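Local coordinates for protein endolysin (Escherichia coli O157 typing phage 15, PDB 7M5I) that probably cleaves the beta-1,4 glycosidic bonds of host peptidoglycan as a muramidase, helping to lyse the bacterium and release new phage particles, at residues Leu14-Leu25 / Lys54-Leu65; Ala102-Arg111 / Cys120-Asn128. One frame throughout, in Å; residues are numbered along the deposited sequence.

Contact 1: Leu14-Leu25 / Lys54-Leu65; sequences LDAIKFFEGLEL and KITAEQAEQYLL
At the carboxylate of E61, K18 NZ reaches E61 OE2 on its anti lone pair, the one facing away from the other oxygen, 2.8 Å away. The two extended side chains, from different helices, cross obliquely to form this salt bridge. The peptide carbonyl of L25 is the second flat group: I55 N donates to L25 O (3.0 Å, N-H...O 160°). K54 CA approaches that same oxygen in a CA-H...O contact. Within the second segment the Y63 ring has I55 CG2 at its edge and Q59 O over one face.

Between the two polar points the packing is aliphatic. L64 CG stands opposite its backbone N (chi1 176°), which carries both methyls onto helix 11-21. L64 CD2 fits against L14 CD1 (3.7 Å) and also touches K18 CG, while L64 CD1 reaches I17 CG2. The L65 and L14 side chains cross at about a right angle, with CD2 against CD2. Further along, L23 CD1 rests on A60 CB at 3.7 Å, and L25 CD2 lies alongside the backbone at T56 and A57, where a capping box between T56 and Q59 starts the helix.

The short helical segments meet at 107°, with the chain beyond G22 running past A60 to the start of helix 57-78. E21, predicted as a proton donor/acceptor, ends helix 11-21 and takes no part in the contact. I17 also packs on S93 and Y96 of helix 85-98, F20 covers part of helix 140-155, and E24 pairs through its backbone with G38 of strand 35-38, so the contact lies between helix 57-78, helix 85-98 and that strand.

Contact 2: Ala102-Arg111 / Cys120-Asn128; sequences AMQDSTFIKR and CAEAMQWWN. With PO4 (phosphate ion), chain C; PO4 (phosphate ion), chain D.
A102 begins the contact by bringing CB obliquely to the six-membered ring of W127, 3.6 Å from CH2. Next comes S106, the N-cap of helix 107-113: its OG accepts from I109 N and donates to M103 O, and it also sits over the centre of the F108 ring.

T107 holds one of two phosphate ions, both probably from the crystallisation liquor, through its backbone N, 3.0 Å from O3 (N-H...O 162°), and through OG1 to O1. Its methyl CG2 turns instead to A123 CB and the W126 ring. The same phosphate has O1 at the edge of W126 and takes a weak bond from W127 NE1.

F108 fills the middle. With chi1 at 71°, CG sits between the backbone N and carbonyl carbon, which places the ring next to S106 OG and M124 CG. The latter makes an off-centre CH-pi contact, 4.2 Å from the F108 ring centroid, and W127 NE1 lies at the ring edge. Separately, F108 CB packs against A123 CB (3.8 Å). One water joins the two segments here, accepting from F108 N and W127 NE1 and donating to A123 O and to phosphate O3.

R111 stretches out along the second segment. W126 CH2 lies over one face of its guanidinium, 3.8 Å from R111 NH2, but the planes are 74° apart, so the groups are not stacked. NH2 makes a weak bond to O3 of the second phosphate, and NE lies doubtfully close to the same oxygen. A water links NH1 to E122 OE1.

The nearly antiparallel helical segments (171°) thus share a hydrophobic centre around F108, while polar links between them run through water and the first phosphate. That phosphate occupies the N-terminal end of helix 107-113, where the N-H of T107 and the helix dipole probably favour an anion.

Overall arrangement
Contacts 1 and 2 lie on opposite sides of the chain's centre, about 26 Å apart between centres and about 9 Å at their nearest atoms. Each is partly buried, with an apolar interior, and both pack on helices 85-98 and 140-155. Contact 1 joins the first helix to helix 57-78, which in this lysozyme family links the two lobes, and its packing is leucine-rich, with a direct salt bridge beside it. Contact 2 belongs to the helical lobe and packs neighbouring short helices, with aromatic rings from the turn that follows and ordered waters and phosphates at its surface. The first segment of contact 1 carries the predicted active-site residue E21, whereas contact 2 lies away from the predicted active-site residues.

Contact 1: Leu14-Leu25 / Lys54-Leu65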
loop_
_atom_site.group_PDB
_atom_site.type_symbol
_atom_site.label_atom_id
_atom_site.label_comp_id
_atom_site.label_asym_id
_atom_site.label_seq_id
_atom_site.Cartn_x
_atom_site.Cartn_y
_atom_site.Cartn_z
ATOM N N LEU A 14 9.396 2.549 0.586
ATOM C CA LEU A 14 9.460 1.066 0.746
ATOM C C LEU A 14 9.516 0.760 2.258
ATOM O O LEU A 14 8.808 -0.153 2.666
ATOM C CB LEU A 14 10.659 0.488 0.010
ATOM C CG LEU A 14 10.730 -1.047 0.005
ATOM C CD1 LEU A 14 9.664 -1.643 -0.857
ATOM C CD2 LEU A 14 12.088 -1.476 -0.442
ATOM N N ASP A 15 10.298 1.507 3.011
ATOM C CA ASP A 15 10.422 1.365 4.491
ATOM C C ASP A 15 9.027 1.506 5.114
ATOM O O ASP A 15 8.699 0.750 6.014
ATOM C CB ASP A 15 11.382 2.425 5.073
ATOM C CG ASP A 15 12.884 2.330 4.800
ATOM O OD1 ASP A 15 13.382 1.268 4.360
ATOM O OD2 ASP A 15 13.547 3.368 5.025
ATOM N N ALA A 16 8.195 2.448 4.659
ATOM C CA ALA A 16 6.844 2.664 5.191
ATOM C C ALA A 16 5.955 1.451 4.893
ATOM O O ALA A 16 5.236 0.956 5.812
ATOM C CB ALA A 16 6.234 3.957 4.695
ATOM N N ILE A 17 5.999 0.914 3.687
ATOM C CA ILE A 17 5.157 -0.274 3.344
ATOM C C ILE A 17 5.628 -1.443 4.205
ATOM O O ILE A 17 4.750 -2.179 4.717
ATOM C CB ILE A 17 5.209 -0.555 1.824
ATOM C CG1 ILE A 17 4.553 0.636 1.115
ATOM C CG2 ILE A 17 4.500 -1.868 1.542
ATOM C CD1 ILE A 17 4.534 0.545 -0.402
ATOM N N LYS A 18 6.935 -1.626 4.368
ATOM C CA LYS A 18 7.475 -2.697 5.251
ATOM C C LYS A 18 6.854 -2.526 6.632
ATOM O O LYS A 18 6.476 -3.517 7.271
ATOM C CB LYS A 18 9.002 -2.660 5.311
ATOM C CG LYS A 18 9.713 -3.106 4.046
ATOM C CD LYS A 18 11.192 -2.899 4.191
ATOM C CE LYS A 18 12.026 -3.444 3.065
ATOM N NZ LYS A 18 13.399 -2.927 3.167
ATOM N N PHE A 19 6.881 -1.315 7.156
ATOM C CA PHE A 19 6.399 -0.983 8.514
ATOM C C PHE A 19 4.917 -1.330 8.653
ATOM O O PHE A 19 4.476 -1.968 9.629
ATOM C CB PHE A 19 6.678 0.477 8.763
ATOM C CG PHE A 19 6.167 0.967 10.100
ATOM C CD1 PHE A 19 4.880 1.414 10.250
ATOM C CD2 PHE A 19 7.004 0.962 11.191
ATOM C CE1 PHE A 19 4.430 1.867 11.491
ATOM C CE2 PHE A 19 6.551 1.420 12.434
ATOM C CZ PHE A 19 5.250 1.817 12.576
ATOM N N PHE A 20 4.112 -0.978 7.645
ATOM C CA PHE A 20 2.658 -1.257 7.635
ATOM C C PHE A 20 2.345 -2.765 7.549
ATOM O O PHE A 20 1.339 -3.230 8.177
ATOM C CB PHE A 20 1.960 -0.528 6.483
ATOM C CG PHE A 20 2.026 0.974 6.569
ATOM C CD1 PHE A 20 1.905 1.659 7.800
ATOM C CD2 PHE A 20 2.152 1.722 5.409
ATOM C CE1 PHE A 20 1.980 3.040 7.841
ATOM C CE2 PHE A 20 2.230 3.106 5.456
ATOM C CZ PHE A 20 2.157 3.769 6.663
ATOM N N GLU A 21 3.180 -3.538 6.852
ATOM C CA GLU A 21 2.922 -4.976 6.624
ATOM C C GLU A 21 3.409 -5.789 7.829
ATOM O O GLU A 21 2.873 -6.919 8.063
ATOM C CB GLU A 21 3.595 -5.463 5.346
ATOM C CG GLU A 21 3.019 -4.858 4.072
ATOM C CD GLU A 21 1.589 -5.280 3.755
ATOM O OE1 GLU A 21 1.129 -6.328 4.268
ATOM O OE2 GLU A 21 0.875 -4.451 3.204
ATOM N N GLY A 22 4.484 -5.380 8.462
ATOM C CA GLY A 22 5.221 -6.214 9.419
ATOM C C GLY A 22 6.020 -7.287 8.666
ATOM O O GLY A 22 5.989 -7.329 7.419
ATOM N N LEU A 23 6.841 -8.047 9.379
ATOM C CA LEU A 23 7.759 -9.036 8.769
ATOM C C LEU A 23 7.655 -10.374 9.476
ATOM O O LEU A 23 7.866 -10.411 10.689
ATOM C CB LEU A 23 9.209 -8.566 8.848
ATOM C CG LEU A 23 10.238 -9.514 8.234
ATOM C CD1 LEU A 23 9.998 -9.839 6.778
ATOM C CD2 LEU A 23 11.630 -8.973 8.359
ATOM N N GLU A 24 7.446 -11.463 8.737
ATOM C CA GLU A 24 7.646 -12.788 9.342
ATOM C C GLU A 24 8.506 -13.581 8.384
ATOM O O GLU A 24 8.186 -13.545 7.155
ATOM C CB GLU A 24 6.335 -13.518 9.567
ATOM C CG GLU A 24 5.471 -12.864 10.604
ATOM C CD GLU A 24 5.952 -12.799 12.036
ATOM O OE1 GLU A 24 6.882 -13.544 12.462
ATOM O OE2 GLU A 24 5.454 -11.855 12.680
ATOM N N LEU A 25 9.484 -14.282 8.891
ATOM C CA LEU A 25 10.343 -15.099 7.991
ATOM C C LEU A 25 9.811 -16.528 7.820
ATOM O O LEU A 25 10.352 -17.230 7.008
ATOM C CB LEU A 25 11.778 -15.117 8.471
ATOM C CG LEU A 25 12.500 -13.774 8.489
ATOM C CD1 LEU A 25 13.981 -13.953 8.818
ATOM C CD2 LEU A 25 12.270 -12.995 7.198
ATOM N N LYS A 54 10.462 -21.060 4.945
ATOM C CA LYS A 54 11.278 -20.061 5.696
ATOM C C LYS A 54 12.114 -19.312 4.682
ATOM O O LYS A 54 12.659 -19.937 3.750
ATOM C CB LYS A 54 12.175 -20.731 6.725
ATOM C CG LYS A 54 11.408 -21.266 7.924
ATOM C CD LYS A 54 12.252 -22.073 8.896
ATOM C CE LYS A 54 11.396 -22.777 9.942
ATOM N NZ LYS A 54 12.240 -23.605 10.839
ATOM N N ILE A 55 12.200 -18.013 4.833
ATOM C CA ILE A 55 12.929 -17.138 3.904
ATOM C C ILE A 55 13.860 -16.244 4.733
ATOM O O ILE A 55 13.654 -16.125 5.949
ATOM C CB ILE A 55 11.977 -16.305 3.021
ATOM C CG1 ILE A 55 11.053 -15.381 3.810
ATOM C CG2 ILE A 55 11.218 -17.228 2.082
ATOM C CD1 ILE A 55 10.295 -14.412 2.887
ATOM N N THR A 56 14.817 -15.619 4.066
ATOM C CA THR A 56 15.677 -14.585 4.691
ATOM C C THR A 56 15.028 -13.224 4.597
ATOM O O THR A 56 14.109 -13.025 3.757
ATOM C CB THR A 56 17.059 -14.584 4.019
ATOM O OG1 THR A 56 16.897 -14.111 2.687
ATOM C CG2 THR A 56 17.762 -15.905 4.068
ATOM N N ALA A 57 15.531 -12.243 5.349
ATOM C CA ALA A 57 15.056 -10.860 5.268
ATOM C C ALA A 57 15.334 -10.311 3.841
ATOM O O ALA A 57 14.547 -9.510 3.357
ATOM C CB ALA A 57 15.736 -10.015 6.333
ATOM N N GLU A 58 16.422 -10.725 3.227
ATOM C CA GLU A 58 16.771 -10.264 1.841
ATOM C C GLU A 58 15.713 -10.775 0.850
ATOM O O GLU A 58 15.248 -9.978 0.003
ATOM C CB GLU A 58 18.155 -10.734 1.412
ATOM C CG GLU A 58 19.260 -10.025 2.161
ATOM C CD GLU A 58 19.621 -10.545 3.556
ATOM O OE1 GLU A 58 19.101 -11.621 4.011
ATOM O OE2 GLU A 58 20.462 -9.838 4.183
ATOM N N GLN A 59 15.346 -12.049 0.980
ATOM C CA GLN A 59 14.298 -12.652 0.131
ATOM C C GLN A 59 13.013 -11.857 0.367
ATOM O O GLN A 59 12.313 -11.520 -0.630
ATOM C CB GLN A 59 14.086 -14.117 0.462
ATOM C CG GLN A 59 15.197 -14.942 -0.136
ATOM C CD GLN A 59 15.185 -16.377 0.277
ATOM O OE1 GLN A 59 14.959 -16.741 1.411
ATOM N NE2 GLN A 59 15.473 -17.230 -0.691
ATOM N N ALA A 60 12.639 -11.576 1.625
ATOM C CA ALA A 60 11.402 -10.835 1.930
ATOM C C ALA A 60 11.397 -9.498 1.198
ATOM O O ALA A 60 10.377 -9.111 0.641
ATOM C CB ALA A 60 11.238 -10.637 3.430
ATOM N N GLU A 61 12.509 -8.777 1.198
ATOM C CA GLU A 61 12.549 -7.477 0.477
ATOM C C GLU A 61 12.378 -7.699 -1.038
ATOM O O GLU A 61 11.584 -6.908 -1.664
ATOM C CB GLU A 61 13.871 -6.740 0.744
ATOM C CG GLU A 61 13.868 -5.354 0.142
ATOM C CD GLU A 61 15.186 -4.667 0.423
ATOM O OE1 GLU A 61 16.141 -4.971 -0.247
ATOM O OE2 GLU A 61 15.249 -3.898 1.357
ATOM N N GLN A 62 13.061 -8.712 -1.569
ATOM C CA GLN A 62 12.969 -9.057 -3.024
ATOM C C GLN A 62 11.497 -9.285 -3.393
ATOM O O GLN A 62 11.029 -8.747 -4.450
ATOM C CB GLN A 62 13.918 -10.214 -3.337
ATOM C CG GLN A 62 13.697 -10.903 -4.681
ATOM C CD GLN A 62 14.496 -12.196 -4.826
ATOM O OE1 GLN A 62 15.528 -12.400 -4.158
ATOM N NE2 GLN A 62 14.047 -13.094 -5.716
ATOM N N TYR A 63 10.766 -10.067 -2.587
ATOM C CA TYR A 63 9.375 -10.429 -2.910
ATOM C C TYR A 63 8.501 -9.189 -2.813
ATOM O O TYR A 63 7.563 -9.058 -3.616
ATOM C CB TYR A 63 8.885 -11.556 -1.997
ATOM C CG TYR A 63 9.712 -12.806 -2.068
ATOM C CD1 TYR A 63 10.398 -13.169 -3.208
ATOM C CD2 TYR A 63 9.797 -13.628 -0.968
ATOM C CE1 TYR A 63 11.213 -14.289 -3.246
ATOM C CE2 TYR A 63 10.587 -14.767 -0.988
ATOM C CZ TYR A 63 11.254 -15.116 -2.136
ATOM O OH TYR A 63 12.014 -16.248 -2.196
ATOM N N LEU A 64 8.755 -8.317 -1.860
ATOM C CA LEU A 64 7.922 -7.096 -1.655
ATOM C C LEU A 64 8.163 -6.174 -2.878
ATOM O O LEU A 64 7.150 -5.653 -3.449
ATOM C CB LEU A 64 8.264 -6.378 -0.362
ATOM C CG LEU A 64 7.518 -5.057 -0.142
ATOM C CD1 LEU A 64 6.032 -5.307 0.026
ATOM C CD2 LEU A 64 8.089 -4.322 1.064
ATOM N N LEU A 65 9.403 -6.005 -3.297
ATOM C CA LEU A 65 9.730 -5.196 -4.505
ATOM C C LEU A 65 8.969 -5.739 -5.727
ATOM O O LEU A 65 8.428 -4.910 -6.488
ATOM C CB LEU A 65 11.234 -5.180 -4.755
ATOM C CG LEU A 65 12.045 -4.321 -3.787
ATOM C CD1 LEU A 65 13.528 -4.541 -3.999
ATOM C CD2 LEU A 65 11.657 -2.855 -3.902
#

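Contact 2: Ala102-Arg111 / Cys120-Asn128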
loop_
_atom_site.group_PDB
_atom_site.type_symbol
_atom_site.label_atom_id
_atom_site.label_comp_id
_atom_site.label_asym_id
_atom_site.label_seq_id
_atom_site.Cartn_x
_atom_site.Cartn_y
_atom_site.Cartn_z
ATOM N N ALA A 102 -9.797 0.210 -6.930
ATOM C CA ALA A 102 -10.367 1.091 -5.891
ATOM C C ALA A 102 -9.680 2.460 -6.010
ATOM O O ALA A 102 -10.363 3.481 -5.881
ATOM C CB ALA A 102 -10.109 0.477 -4.535
ATOM N N MET A 103 -8.358 2.449 -6.160
ATOM C CA MET A 103 -7.578 3.716 -6.307
ATOM C C MET A 103 -8.053 4.437 -7.568
ATOM O O MET A 103 -8.283 5.659 -7.515
ATOM C CB MET A 103 -6.083 3.424 -6.377
ATOM C CG MET A 103 -5.223 4.653 -6.679
ATOM S SD MET A 103 -5.096 5.070 -8.435
ATOM C CE MET A 103 -4.139 3.704 -9.052
ATOM N N GLN A 104 -8.186 3.724 -8.681
ATOM C CA GLN A 104 -8.488 4.367 -9.999
ATOM C C GLN A 104 -9.797 5.152 -9.939
ATOM O O GLN A 104 -9.900 6.212 -10.567
ATOM C CB GLN A 104 -8.513 3.343 -11.120
ATOM C CG GLN A 104 -7.127 2.854 -11.478
ATOM C CD GLN A 104 -7.196 1.686 -12.418
ATOM O OE1 GLN A 104 -8.244 1.047 -12.555
ATOM N NE2 GLN A 104 -6.057 1.397 -13.041
ATOM N N ASP A 105 -10.785 4.634 -9.231
ATOM C CA ASP A 105 -12.154 5.190 -9.174
ATOM C C ASP A 105 -12.345 6.028 -7.913
ATOM O O ASP A 105 -13.455 6.520 -7.741
ATOM C CB ASP A 105 -13.183 4.061 -9.298
ATOM C CG ASP A 105 -13.130 3.328 -10.624
ATOM O OD1 ASP A 105 -12.578 3.890 -11.599
ATOM O OD2 ASP A 105 -13.680 2.192 -10.689
ATOM N N SER A 106 -11.301 6.251 -7.119
ATOM C CA SER A 106 -11.381 6.915 -5.791
ATOM C C SER A 106 -11.634 8.417 -5.937
ATOM O O SER A 106 -11.175 9.008 -6.894
ATOM C CB SER A 106 -10.123 6.676 -4.980
ATOM O OG SER A 106 -8.985 7.329 -5.550
ATOM N N THR A 107 -12.263 9.010 -4.944
ATOM C CA THR A 107 -12.290 10.463 -4.739
ATOM C C THR A 107 -10.874 10.997 -4.476
ATOM O O THR A 107 -10.565 12.109 -4.964
ATOM C CB THR A 107 -13.240 10.832 -3.602
ATOM O OG1 THR A 107 -14.540 10.370 -3.947
ATOM C CG2 THR A 107 -13.243 12.309 -3.327
ATOM N N PHE A 108 -10.045 10.297 -3.701
ATOM C CA PHE A 108 -8.717 10.857 -3.344
ATOM C C PHE A 108 -7.929 11.134 -4.635
ATOM O O PHE A 108 -7.285 12.195 -4.713
ATOM C CB PHE A 108 -7.991 10.049 -2.266
ATOM C CG PHE A 108 -7.450 8.700 -2.649
ATOM C CD1 PHE A 108 -6.246 8.573 -3.320
ATOM C CD2 PHE A 108 -8.086 7.532 -2.197
ATOM C CE1 PHE A 108 -5.700 7.320 -3.593
ATOM C CE2 PHE A 108 -7.562 6.292 -2.497
ATOM C CZ PHE A 108 -6.359 6.165 -3.170
ATOM N N ILE A 109 -7.966 10.264 -5.626
ATOM C CA ILE A 109 -7.094 10.437 -6.826
ATOM C C ILE A 109 -7.652 11.591 -7.681
ATOM O O ILE A 109 -6.824 12.332 -8.263
ATOM C CB ILE A 109 -6.970 9.145 -7.633
ATOM C CG1 ILE A 109 -5.706 9.181 -8.499
ATOM C CG2 ILE A 109 -8.210 8.902 -8.473
ATOM C CD1 ILE A 109 -4.411 8.997 -7.702
ATOM N N LYS A 110 -8.979 11.749 -7.711
ATOM C CA LYS A 110 -9.650 12.891 -8.386
ATOM C C LYS A 110 -9.190 14.202 -7.745
ATOM O O LYS A 110 -8.831 15.151 -8.461
ATOM C CB LYS A 110 -11.157 12.650 -8.339
ATOM C CG LYS A 110 -11.654 11.650 -9.379
ATOM C CD LYS A 110 -13.187 11.764 -9.633
ATOM C CE LYS A 110 -13.890 10.516 -10.166
ATOM N NZ LYS A 110 -13.946 9.389 -9.203
ATOM N N ARG A 111 -9.170 14.258 -6.417
ATOM C CA ARG A 111 -8.773 15.471 -5.671
ATOM C C ARG A 111 -7.282 15.726 -5.895
ATOM O O ARG A 111 -6.894 16.911 -6.099
ATOM C CB ARG A 111 -9.136 15.364 -4.188
ATOM C CG ARG A 111 -10.642 15.360 -3.961
ATOM C CD ARG A 111 -10.953 15.270 -2.486
ATOM N NE ARG A 111 -12.366 15.397 -2.229
ATOM C CZ ARG A 111 -12.932 15.346 -1.028
ATOM N NH1 ARG A 111 -12.204 15.215 0.055
ATOM N NH2 ARG A 111 -14.238 15.458 -0.924
ATOM N N CYS A 120 -7.508 15.535 -0.820
ATOM C CA CYS A 120 -6.980 14.186 -1.159
ATOM C C CYS A 120 -6.640 13.472 0.160
ATOM O O CYS A 120 -7.123 12.313 0.347
ATOM C CB CYS A 120 -5.750 14.242 -2.057
ATOM S SG CYS A 120 -4.983 12.614 -2.343
ATOM N N ALA A 121 -5.901 14.119 1.059
ATOM C CA ALA A 121 -5.512 13.505 2.363
ATOM C C ALA A 121 -6.777 13.101 3.136
ATOM O O ALA A 121 -6.809 11.990 3.741
ATOM C CB ALA A 121 -4.640 14.413 3.188
ATOM N N GLU A 122 -7.798 13.954 3.170
ATOM C CA GLU A 122 -9.075 13.587 3.826
ATOM C C GLU A 122 -9.685 12.350 3.162
ATOM O O GLU A 122 -10.059 11.405 3.902
ATOM C CB GLU A 122 -10.029 14.797 3.831
ATOM C CG GLU A 122 -9.542 15.886 4.775
ATOM C CD GLU A 122 -10.182 17.256 4.602
ATOM O OE1 GLU A 122 -10.949 17.457 3.607
ATOM O OE2 GLU A 122 -9.876 18.127 5.456
ATOM N N ALA A 123 -9.834 12.340 1.834
ATOM C CA ALA A 123 -10.524 11.254 1.092
ATOM C C ALA A 123 -9.721 9.940 1.149
ATOM O O ALA A 123 -10.314 8.831 1.068
ATOM C CB ALA A 123 -10.783 11.693 -0.326
ATOM N N MET A 124 -8.396 10.026 1.286
ATOM C CA MET A 124 -7.541 8.844 1.445
ATOM C C MET A 124 -8.037 8.043 2.672
ATOM O O MET A 124 -8.045 6.790 2.621
ATOM C CB MET A 124 -6.079 9.257 1.646
ATOM C CG MET A 124 -5.381 9.532 0.370
ATOM S SD MET A 124 -3.744 10.268 0.631
ATOM C CE MET A 124 -2.787 8.944 1.346
ATOM N N GLN A 125 -8.420 8.741 3.705
ATOM C CA GLN A 125 -8.709 8.138 5.034
ATOM C C GLN A 125 -10.129 7.568 5.087
ATOM O O GLN A 125 -10.419 6.836 6.033
ATOM C CB GLN A 125 -8.411 9.199 6.067
ATOM C CG GLN A 125 -6.928 9.541 6.081
ATOM C CD GLN A 125 -6.665 10.430 7.236
ATOM O OE1 GLN A 125 -6.619 9.950 8.372
ATOM N NE2 GLN A 125 -6.569 11.725 6.923
ATOM N N TRP A 126 -10.926 7.733 4.036
ATOM C CA TRP A 126 -12.251 7.079 3.948
ATOM C C TRP A 126 -12.084 5.552 3.831
ATOM O O TRP A 126 -13.058 4.846 4.128
ATOM C CB TRP A 126 -13.067 7.619 2.771
ATOM C CG TRP A 126 -13.355 9.078 2.841
ATOM C CD1 TRP A 126 -13.193 9.932 3.896
ATOM C CD2 TRP A 126 -13.906 9.868 1.765
ATOM N NE1 TRP A 126 -13.605 11.191 3.544
ATOM C CE2 TRP A 126 -14.046 11.187 2.249
ATOM C CE3 TRP A 126 -14.296 9.574 0.455
ATOM C CZ2 TRP A 126 -14.555 12.227 1.462
ATOM C CZ3 TRP A 126 -14.829 10.589 -0.316
ATOM C CH2 TRP A 126 -14.966 11.887 0.189
ATOM N N TRP A 127 -10.951 5.042 3.377
ATOM C CA TRP A 127 -10.730 3.625 3.050
ATOM C C TRP A 127 -10.321 2.870 4.343
ATOM O O TRP A 127 -9.146 2.467 4.471
ATOM C CB TRP A 127 -9.721 3.489 1.918
ATOM C CG TRP A 127 -10.287 3.975 0.622
ATOM C CD1 TRP A 127 -10.237 5.268 0.141
ATOM C CD2 TRP A 127 -11.001 3.221 -0.358
ATOM N NE1 TRP A 127 -10.920 5.377 -1.039
ATOM C CE2 TRP A 127 -11.350 4.129 -1.400
ATOM C CE3 TRP A 127 -11.374 1.880 -0.486
ATOM C CZ2 TRP A 127 -12.125 3.741 -2.489
ATOM C CZ3 TRP A 127 -12.135 1.498 -1.570
ATOM C CH2 TRP A 127 -12.475 2.407 -2.570
ATOM N N ASN A 128 -11.281 2.714 5.261
ATOM C CA ASN A 128 -10.949 2.085 6.571
ATOM C C ASN A 128 -11.893 0.902 6.852
ATOM O O ASN A 128 -11.927 0.486 8.030
ATOM C CB ASN A 128 -11.026 3.106 7.702
ATOM C CG ASN A 128 -12.360 3.775 7.864
ATOM O OD1 ASN A 128 -13.389 3.305 7.375
ATOM N ND2 ASN A 128 -12.357 4.926 8.523
HETATM P P PO4 C . -14.587 6.891 -2.989
HETATM O O1 PO4 C . -15.443 8.139 -3.216
HETATM O O2 PO4 C . -15.169 6.126 -1.805
HETATM O O3 PO4 C . -13.173 7.317 -2.693
HETATM O O4 PO4 C . -14.595 5.984 -4.206
HETATM P P PO4 D . -15.232 15.796 -4.683
HETATM O O1 PO4 D . -15.972 17.069 -5.081
HETATM O O2 PO4 D . -16.231 14.794 -4.085
HETATM O O3 PO4 D . -14.174 16.171 -3.669
HETATM O O4 PO4 D . -14.551 15.179 -5.914
HETATM O O HOH W 1 -11.232 8.345 -1.557
HETATM O O HOH W 2 -13.111 15.876 3.077
#